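Local coordinates for OxsB protein (Bacillus megaterium, PDB 5UL3) that catalyses the cobalamin-dependent radical SAM ring contraction of dAMP to an oxetane aldehyde, the 4'-phospho-dehydrooxetanocin of oxetanocin A biosynthesis, at residues A[288-293]-A[343-348]; A[333-338]-A[375-380]; A[358-363]-A[392-397]. One frame throughout, in Å; residues are numbered along the deposited sequence. Where two conformers were deposited one is given.

From the N terminus, the chain first passes through the loop 288-293, which meets 343-348 in the second half of helix 335-351; contact 1 thereby closes a loop of about fifty residues that takes in strand 305-311. Contact 2 opens within that loop, at the start of the same helix, and closes beyond it on helix 374-386, so contacts 1 and 2 cross. Contact 3 begins only after contact 1 has closed. It joins the neighbouring parallel strands 357-360 and 393-398; contact 2 opens before the first of them and closes between the two, so contacts 2 and 3 cross as well. Leu346 and Ile345 of helix 335-351 pack on Ile358, and Leu346 also on Ile392, linking contact 1 to contact 3.

Contact 1: residues A[288-293]-A[343-348]; sequences PTPSLD and DDILRA. With EDO (1,2-ethanediol), chain B.
Thr289 and Asp344 reach for each other at an oblique angle, and the hydroxyl OG1 of Thr289 donates to OD2 of Asp344 over 2.6 Å. The carboxylate receives it on the anti lone pair, the one turned away from OD1. With OG1 of Thr289 opposite its own carbonyl carbon (chi1 -53°), the methyl CG2 is left to rest on the aspartate, 3.7 Å from CB of Asp344. Lys340, one helical turn earlier, forms a salt bridge with the same OD2, so this buried oxygen is gripped from two residues. The loop 288-293 here runs between helix 283-286 and helix 295-300 and is laid against helix 335-351 of the radical SAM core, while side chains of the loop also touch helix 138-149, which follows the first strand of the cobalamin-binding Rossmann fold. Pro290 and Ile345 meet at about a right angle: in the conformer given, the delta methyl CD1 of Ile345 lies 4.0 Å from CG of Pro290. Further along, Leu292 sends one branch to the helix, its CD1 touching CB of Ala348 at 3.5 Å. NH2 of the partly exposed Arg347 donates to O1 of a 1,2-ethanediol (3.0 Å), probably from the crystallisation liquor, which sits at the guanidinium edge.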
# COMPACT_ATOMS: atom_id res chain seq x y z
N PRO A 288 14.80 4.54 -9.53
CA PRO A 288 14.07 5.26 -10.57
C PRO A 288 12.63 4.78 -10.68
O PRO A 288 12.18 3.94 -9.89
CB PRO A 288 14.86 4.93 -11.85
CG PRO A 288 15.27 3.48 -11.60
CD PRO A 288 15.49 3.35 -10.08
N THR A 289 11.91 5.31 -11.67
CA THR A 289 10.57 4.85 -12.05
C THR A 289 10.44 3.33 -11.93
O THR A 289 11.30 2.62 -12.44
CB THR A 289 10.30 5.26 -13.50
OG1 THR A 289 10.53 6.67 -13.66
CG2 THR A 289 8.84 4.90 -13.92
N PRO A 290 9.42 2.80 -11.26
CA PRO A 290 9.25 1.34 -11.23
C PRO A 290 9.17 0.79 -12.65
O PRO A 290 8.67 1.44 -13.57
CB PRO A 290 7.92 1.14 -10.50
CG PRO A 290 7.22 2.45 -10.65
CD PRO A 290 8.29 3.48 -10.60
N SER A 291 9.65 -0.44 -12.81
CA SER A 291 9.60 -1.08 -14.11
C SER A 291 8.14 -1.30 -14.50
O SER A 291 7.30 -1.62 -13.66
CB SER A 291 10.35 -2.41 -14.08
OG SER A 291 11.75 -2.17 -13.87
N LEU A 292 7.84 -1.15 -15.79
CA LEU A 292 6.45 -1.17 -16.25
C LEU A 292 6.12 -2.39 -17.10
O LEU A 292 5.08 -2.41 -17.79
CB LEU A 292 6.12 0.12 -16.99
CG LEU A 292 6.31 1.39 -16.15
CD1 LEU A 292 6.13 2.66 -16.98
CD2 LEU A 292 5.35 1.40 -14.96
N ASP A 293 6.94 -3.44 -17.02
CA ASP A 293 6.75 -4.67 -17.80
C ASP A 293 5.34 -5.24 -17.69
O ASP A 293 4.79 -5.78 -18.66
CB ASP A 293 7.73 -5.76 -17.34
CG ASP A 293 9.20 -5.34 -17.46
OD1 ASP A 293 9.51 -4.13 -17.39
OD2 ASP A 293 10.03 -6.25 -17.60
N ASP A 343 5.35 11.55 -14.35
CA ASP A 343 5.18 11.72 -15.79
C ASP A 343 5.32 10.40 -16.53
O ASP A 343 4.52 10.10 -17.43
CB ASP A 343 6.19 12.75 -16.32
CG ASP A 343 6.07 12.96 -17.82
OD1 ASP A 343 5.11 13.64 -18.24
OD2 ASP A 343 6.92 12.45 -18.58
N ASP A 344 6.32 9.59 -16.16
CA ASP A 344 6.53 8.29 -16.79
C ASP A 344 5.32 7.38 -16.62
O ASP A 344 4.83 6.79 -17.59
CB ASP A 344 7.76 7.58 -16.22
CG ASP A 344 9.06 8.25 -16.57
OD1 ASP A 344 9.08 9.07 -17.51
OD2 ASP A 344 10.09 7.96 -15.90
N ILE A 345 4.85 7.24 -15.38
CA ILE A 345 3.76 6.33 -15.10
C ILE A 345 2.49 6.79 -15.78
O ILE A 345 1.73 5.99 -16.34
CB ILE A 345 3.59 6.19 -13.58
CG1 ILE A 345 4.82 5.49 -12.98
CG2 ILE A 345 2.33 5.43 -13.24
CD1 ILE A 345 4.97 5.70 -11.52
N LEU A 346 2.24 8.10 -15.78
CA LEU A 346 1.03 8.65 -16.38
C LEU A 346 1.06 8.47 -17.90
O LEU A 346 0.04 8.13 -18.52
CB LEU A 346 0.88 10.12 -16.01
CG LEU A 346 0.49 10.40 -14.56
CD1 LEU A 346 0.77 11.85 -14.23
CD2 LEU A 346 -0.99 10.02 -14.32
N ARG A 347 2.22 8.69 -18.50
CA ARG A 347 2.34 8.51 -19.95
C ARG A 347 2.13 7.06 -20.33
O ARG A 347 1.42 6.75 -21.31
CB ARG A 347 3.71 9.03 -20.42
CG ARG A 347 3.88 8.94 -21.94
CD ARG A 347 5.09 9.73 -22.45
NE ARG A 347 6.34 9.08 -22.07
CZ ARG A 347 6.86 8.03 -22.69
NH1 ARG A 347 6.23 7.48 -23.74
NH2 ARG A 347 8.01 7.52 -22.27
N ALA A 348 2.73 6.14 -19.57
CA ALA A 348 2.55 4.72 -19.84
C ALA A 348 1.11 4.29 -19.58
O ALA A 348 0.57 3.46 -20.32
CB ALA A 348 3.51 3.89 -19.00
C1 EDO B . 11.47 7.57 -21.47
O1 EDO B . 10.46 8.28 -20.74
C2 EDO B . 12.26 8.56 -22.31
O2 EDO B . 12.86 9.50 -21.40

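Contact 2: residues A[333-338]-A[375-380]; sequences LSVEQT and AQRIID
Arg377 takes hold of the backbone carbonyl of Leu333 with two nitrogens, presenting the side of its guanidinium group that carries NE and NH2. Both bonds end on one oxygen: NE of Arg377 lies 3.1 Å from O of Leu333 and NH2 of Arg377 lies 2.9 Å from it. The oxygen is only 3° out of the guanidinium plane, so the group meets it squarely at its edge. NE approaches almost in line with the C=O bond, at 170°, whereas NH2 comes in on a lone pair in the carbonyl plane. Nearer the backbone of Arg377, the aliphatic part of the arginine slides past Val335 in the opposite direction, and CG2 of Val335 touches CG of Arg377 at 3.7 Å. The other branch, CG1 of Val335, rests on CB of Asp380 at 4.0 Å.

The arginine gets its reach from a chain extended as far as NE, where the turn at the last torsion (chi4 -78°) swings the guanidinium round to the carbonyl; Trp330 packs against its side chain. Across the contact, the carbonyl of Leu333 stands just ahead of helix 335-351, whose N-cap is Ser334. OG of Ser334 accepts from N of Gln337 (3.0 Å), and O of Ser334 receives both N and OG1 of Thr338. On helix 374-386, NE2 of Gln376 donates to OD1 of Asp380 at 2.8 Å, which ties down the residue that CG1 of Val335 touches. A backbone bond with Thr309 of strand 305-311 ties Leu333 to the sheet. The contact itself joins the start of helix 335-351 to helix 374-386, the next helix of the partial TIM barrel.

With two N-H groups directed at one neutral acceptor, the paired bonds should hold the guanidinium plane in place, and its positive charge would probably draw electron density toward O of Leu333.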
# COMPACT_ATOMS: atom_id res chain seq x y z
N LEU A 333 11.89 11.02 -2.18
CA LEU A 333 12.32 11.33 -3.53
C LEU A 333 12.47 12.84 -3.70
O LEU A 333 11.71 13.62 -3.14
CB LEU A 333 11.28 10.83 -4.55
CG LEU A 333 11.28 9.44 -5.14
CD1 LEU A 333 10.23 9.35 -6.26
CD2 LEU A 333 12.66 9.08 -5.65
N SER A 334 13.44 13.26 -4.53
CA SER A 334 13.51 14.67 -4.87
C SER A 334 12.26 15.11 -5.63
O SER A 334 11.55 14.30 -6.23
CB SER A 334 14.75 14.98 -5.72
OG SER A 334 14.61 14.48 -7.04
N VAL A 335 12.01 16.42 -5.60
CA VAL A 335 10.89 16.98 -6.35
C VAL A 335 11.04 16.64 -7.82
O VAL A 335 10.07 16.25 -8.48
CB VAL A 335 10.81 18.50 -6.13
CG1 VAL A 335 9.83 19.15 -7.13
CG2 VAL A 335 10.41 18.83 -4.68
N GLU A 336 12.22 16.90 -8.38
CA GLU A 336 12.43 16.67 -9.80
C GLU A 336 12.14 15.22 -10.15
O GLU A 336 11.44 14.93 -11.13
CB GLU A 336 13.87 17.04 -10.18
CG GLU A 336 14.23 16.78 -11.63
CD GLU A 336 15.68 17.13 -11.94
OE1 GLU A 336 16.52 16.22 -12.03
OE2 GLU A 336 15.97 18.34 -12.06
N GLN A 337 12.65 14.30 -9.33
CA GLN A 337 12.46 12.88 -9.60
C GLN A 337 11.01 12.46 -9.44
O GLN A 337 10.48 11.69 -10.25
CB GLN A 337 13.37 12.08 -8.67
CG GLN A 337 13.33 10.62 -8.92
CD GLN A 337 13.91 10.24 -10.27
OE1 GLN A 337 13.66 9.14 -10.77
NE2 GLN A 337 14.71 11.13 -10.86
N THR A 338 10.36 12.91 -8.36
CA THR A 338 8.93 12.68 -8.17
C THR A 338 8.15 13.07 -9.43
O THR A 338 7.30 12.32 -9.92
CB THR A 338 8.42 13.46 -6.95
OG1 THR A 338 9.10 12.99 -5.77
CG2 THR A 338 6.90 13.24 -6.74
N ALA A 375 6.86 21.02 3.83
CA ALA A 375 5.66 21.58 3.20
C ALA A 375 5.99 22.24 1.87
O ALA A 375 5.20 22.15 0.92
CB ALA A 375 4.97 22.56 4.15
N GLN A 376 7.15 22.91 1.77
CA GLN A 376 7.51 23.54 0.50
C GLN A 376 7.82 22.49 -0.56
O GLN A 376 7.55 22.71 -1.75
CB GLN A 376 8.69 24.49 0.68
CG GLN A 376 8.97 25.34 -0.57
CD GLN A 376 7.77 26.19 -0.95
OE1 GLN A 376 7.16 26.84 -0.09
NE2 GLN A 376 7.40 26.18 -2.23
N ARG A 377 8.38 21.35 -0.16
CA ARG A 377 8.58 20.26 -1.11
C ARG A 377 7.24 19.79 -1.70
O ARG A 377 7.15 19.55 -2.91
CB ARG A 377 9.29 19.10 -0.42
CG ARG A 377 9.36 17.84 -1.25
CD ARG A 377 10.23 16.79 -0.61
NE ARG A 377 10.15 15.51 -1.31
CZ ARG A 377 9.14 14.65 -1.19
NH1 ARG A 377 8.11 14.93 -0.39
NH2 ARG A 377 9.16 13.50 -1.86
N ILE A 378 6.22 19.64 -0.87
CA ILE A 378 4.92 19.21 -1.38
C ILE A 378 4.34 20.27 -2.32
O ILE A 378 3.82 19.96 -3.39
CB ILE A 378 3.96 18.90 -0.21
CG1 ILE A 378 4.51 17.76 0.67
CG2 ILE A 378 2.55 18.55 -0.75
CD1 ILE A 378 4.74 16.43 -0.05
N ILE A 379 4.44 21.55 -1.93
CA ILE A 379 3.92 22.62 -2.76
C ILE A 379 4.62 22.64 -4.11
O ILE A 379 3.98 22.80 -5.15
CB ILE A 379 4.03 23.97 -2.03
CG1 ILE A 379 2.99 24.01 -0.89
CG2 ILE A 379 3.81 25.12 -3.01
CD1 ILE A 379 3.19 25.14 0.11
N ASP A 380 5.94 22.39 -4.13
CA ASP A 380 6.68 22.31 -5.40
C ASP A 380 6.21 21.13 -6.27
O ASP A 380 6.10 21.26 -7.49
CB ASP A 380 8.18 22.20 -5.13
CG ASP A 380 8.78 23.49 -4.55
OD1 ASP A 380 8.03 24.47 -4.41
OD2 ASP A 380 9.99 23.50 -4.23

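Contact 3: residues A[358-363]-A[392-397]; sequences IYMADE and IKFDFA
Ile358 and Phe394 sit side by side on neighbouring parallel strands of the partial TIM barrel of the radical SAM domain, the two strands of a beta-alpha-beta unit whose helix is 374-386. The short segments 358-360 and 393-395 run in directions 24° apart, held by three backbone bonds: N of Ile358 to O of Lys393, N of Asp395 to O of Ile358, and N of Met360 to O of Asp395.

The face that carries Ile358 and Phe394 is buried, and its side chains fit together closely. Ile358 fits against two neighbours: CB of Ile358 abuts CB of Phe394 at 4.1 Å, and CG1 of Ile358 reaches CD1 of Ile392 at 4.2 Å. Met360 spans the two phenylalanines. CB of Met360 lies against the stem of Phe396, 3.9 Å from CB of Phe396, and a bend at chi2 (-62°) folds the methyl CE of Met360 back onto the ring of Phe394, also 3.9 Å from CD2 of Phe394. CG of each phenylalanine stands between its backbone N and carbonyl carbon, and the rings lead away from strand 357-360. Leu342 of helix 335-351 touches both Ile358 and Met360.

The opposite face pairs Tyr359 with Asp395. They point the same way, ring and carboxylate planes 89° apart, and OD2 of Asp395 comes within 3.2 Å of CE2 of Tyr359, while OD1 of Asp395 is bound by N of Arg430.

Past the strand ends the segments diverge, and ordered waters bridge them. The loop here faces cobalamin: OE2 of Glu363 hydrogen-bonds the cofactor and its OE1 forms a salt bridge with Arg323, while Asp362 is held by Thr309 and Ser310. Between the segments, a water donates to O of Met360 at 2.9 Å, and that water also donates, weakly, to O of Asp395 at 3.4 Å.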
# COMPACT_ATOMS: atom_id res chain seq x y z
N ILE A 358 -3.41 8.15 -9.45
CA ILE A 358 -2.23 7.57 -8.82
C ILE A 358 -2.54 7.25 -7.37
O ILE A 358 -2.97 8.12 -6.61
CB ILE A 358 -1.02 8.51 -8.89
CG1 ILE A 358 -0.80 9.03 -10.32
CG2 ILE A 358 0.23 7.79 -8.36
CD1 ILE A 358 -0.19 8.01 -11.25
N TYR A 359 -2.29 6.02 -6.96
CA TYR A 359 -2.41 5.64 -5.56
C TYR A 359 -1.01 5.69 -4.96
O TYR A 359 -0.19 4.81 -5.23
CB TYR A 359 -3.04 4.27 -5.43
CG TYR A 359 -4.43 4.31 -6.05
CD1 TYR A 359 -4.62 4.09 -7.42
CD2 TYR A 359 -5.53 4.64 -5.27
CE1 TYR A 359 -5.89 4.18 -7.98
CE2 TYR A 359 -6.80 4.72 -5.82
CZ TYR A 359 -6.98 4.49 -7.17
OH TYR A 359 -8.25 4.58 -7.70
N MET A 360 -0.74 6.73 -4.19
CA MET A 360 0.59 6.87 -3.57
C MET A 360 0.77 5.80 -2.51
O MET A 360 -0.09 5.62 -1.62
CB MET A 360 0.80 8.25 -2.95
CG MET A 360 0.67 9.44 -3.87
SD MET A 360 1.88 9.45 -5.21
CE MET A 360 1.60 11.11 -5.82
N ALA A 361 1.89 5.09 -2.59
CA ALA A 361 2.17 4.01 -1.65
C ALA A 361 2.78 4.50 -0.34
O ALA A 361 2.85 3.71 0.61
CB ALA A 361 3.14 3.00 -2.29
N ASP A 362 3.17 5.78 -0.26
CA ASP A 362 3.88 6.32 0.91
C ASP A 362 3.15 6.02 2.22
O ASP A 362 1.94 6.25 2.34
CB ASP A 362 4.03 7.84 0.80
CG ASP A 362 4.66 8.28 -0.49
OD1 ASP A 362 4.34 7.72 -1.57
OD2 ASP A 362 5.42 9.26 -0.44
N GLU A 363 3.90 5.54 3.21
CA GLU A 363 3.39 5.57 4.58
C GLU A 363 3.13 7.00 5.03
O GLU A 363 2.17 7.27 5.77
CB GLU A 363 4.39 4.90 5.53
CG GLU A 363 4.43 3.39 5.41
CD GLU A 363 5.33 2.78 6.47
OE1 GLU A 363 6.51 3.18 6.52
OE2 GLU A 363 4.82 1.95 7.27
N ILE A 392 -4.81 15.27 -12.99
CA ILE A 392 -4.77 13.92 -12.44
C ILE A 392 -5.49 13.92 -11.10
O ILE A 392 -5.81 14.97 -10.54
CB ILE A 392 -3.34 13.38 -12.26
CG1 ILE A 392 -2.67 14.05 -11.06
CG2 ILE A 392 -2.51 13.56 -13.55
CD1 ILE A 392 -1.54 13.21 -10.48
N LYS A 393 -5.76 12.73 -10.59
CA LYS A 393 -6.19 12.56 -9.21
C LYS A 393 -5.20 11.65 -8.49
O LYS A 393 -4.60 10.76 -9.11
CB LYS A 393 -7.60 11.99 -9.15
CG LYS A 393 -8.59 12.95 -9.79
CD LYS A 393 -10.02 12.65 -9.42
CE LYS A 393 -10.94 13.80 -9.83
NZ LYS A 393 -10.77 15.01 -8.97
N PHE A 394 -4.99 11.89 -7.20
CA PHE A 394 -4.08 11.00 -6.48
C PHE A 394 -4.53 10.86 -5.03
O PHE A 394 -5.11 11.78 -4.45
CB PHE A 394 -2.61 11.46 -6.60
CG PHE A 394 -2.30 12.81 -5.96
CD1 PHE A 394 -2.54 13.99 -6.65
CD2 PHE A 394 -1.67 12.88 -4.72
CE1 PHE A 394 -2.22 15.24 -6.10
CE2 PHE A 394 -1.34 14.13 -4.15
CZ PHE A 394 -1.61 15.31 -4.85
N ASP A 395 -4.29 9.67 -4.48
CA ASP A 395 -4.62 9.34 -3.10
C ASP A 395 -3.33 9.18 -2.29
O ASP A 395 -2.33 8.69 -2.82
CB ASP A 395 -5.41 8.04 -3.02
CG ASP A 395 -6.77 8.11 -3.75
OD1 ASP A 395 -7.15 9.18 -4.28
OD2 ASP A 395 -7.43 7.06 -3.80
N PHE A 396 -3.36 9.54 -1.01
CA PHE A 396 -2.24 9.26 -0.12
C PHE A 396 -2.74 9.21 1.31
O PHE A 396 -3.90 9.52 1.58
CB PHE A 396 -1.10 10.27 -0.27
CG PHE A 396 -1.48 11.71 0.07
CD1 PHE A 396 -1.34 12.19 1.36
CD2 PHE A 396 -1.89 12.59 -0.93
CE1 PHE A 396 -1.66 13.52 1.67
CE2 PHE A 396 -2.19 13.92 -0.64
CZ PHE A 396 -2.07 14.38 0.66
N ALA A 397 -1.86 8.82 2.23
CA ALA A 397 -2.18 8.71 3.65
C ALA A 397 -1.41 9.77 4.44
O ALA A 397 -0.33 10.19 4.05
CB ALA A 397 -1.84 7.33 4.19
O HOH W 1 -0.25 6.43 0.82
O HOH W 2 -2.97 5.46 -1.95
O HOH W 3 1.09 8.82 2.51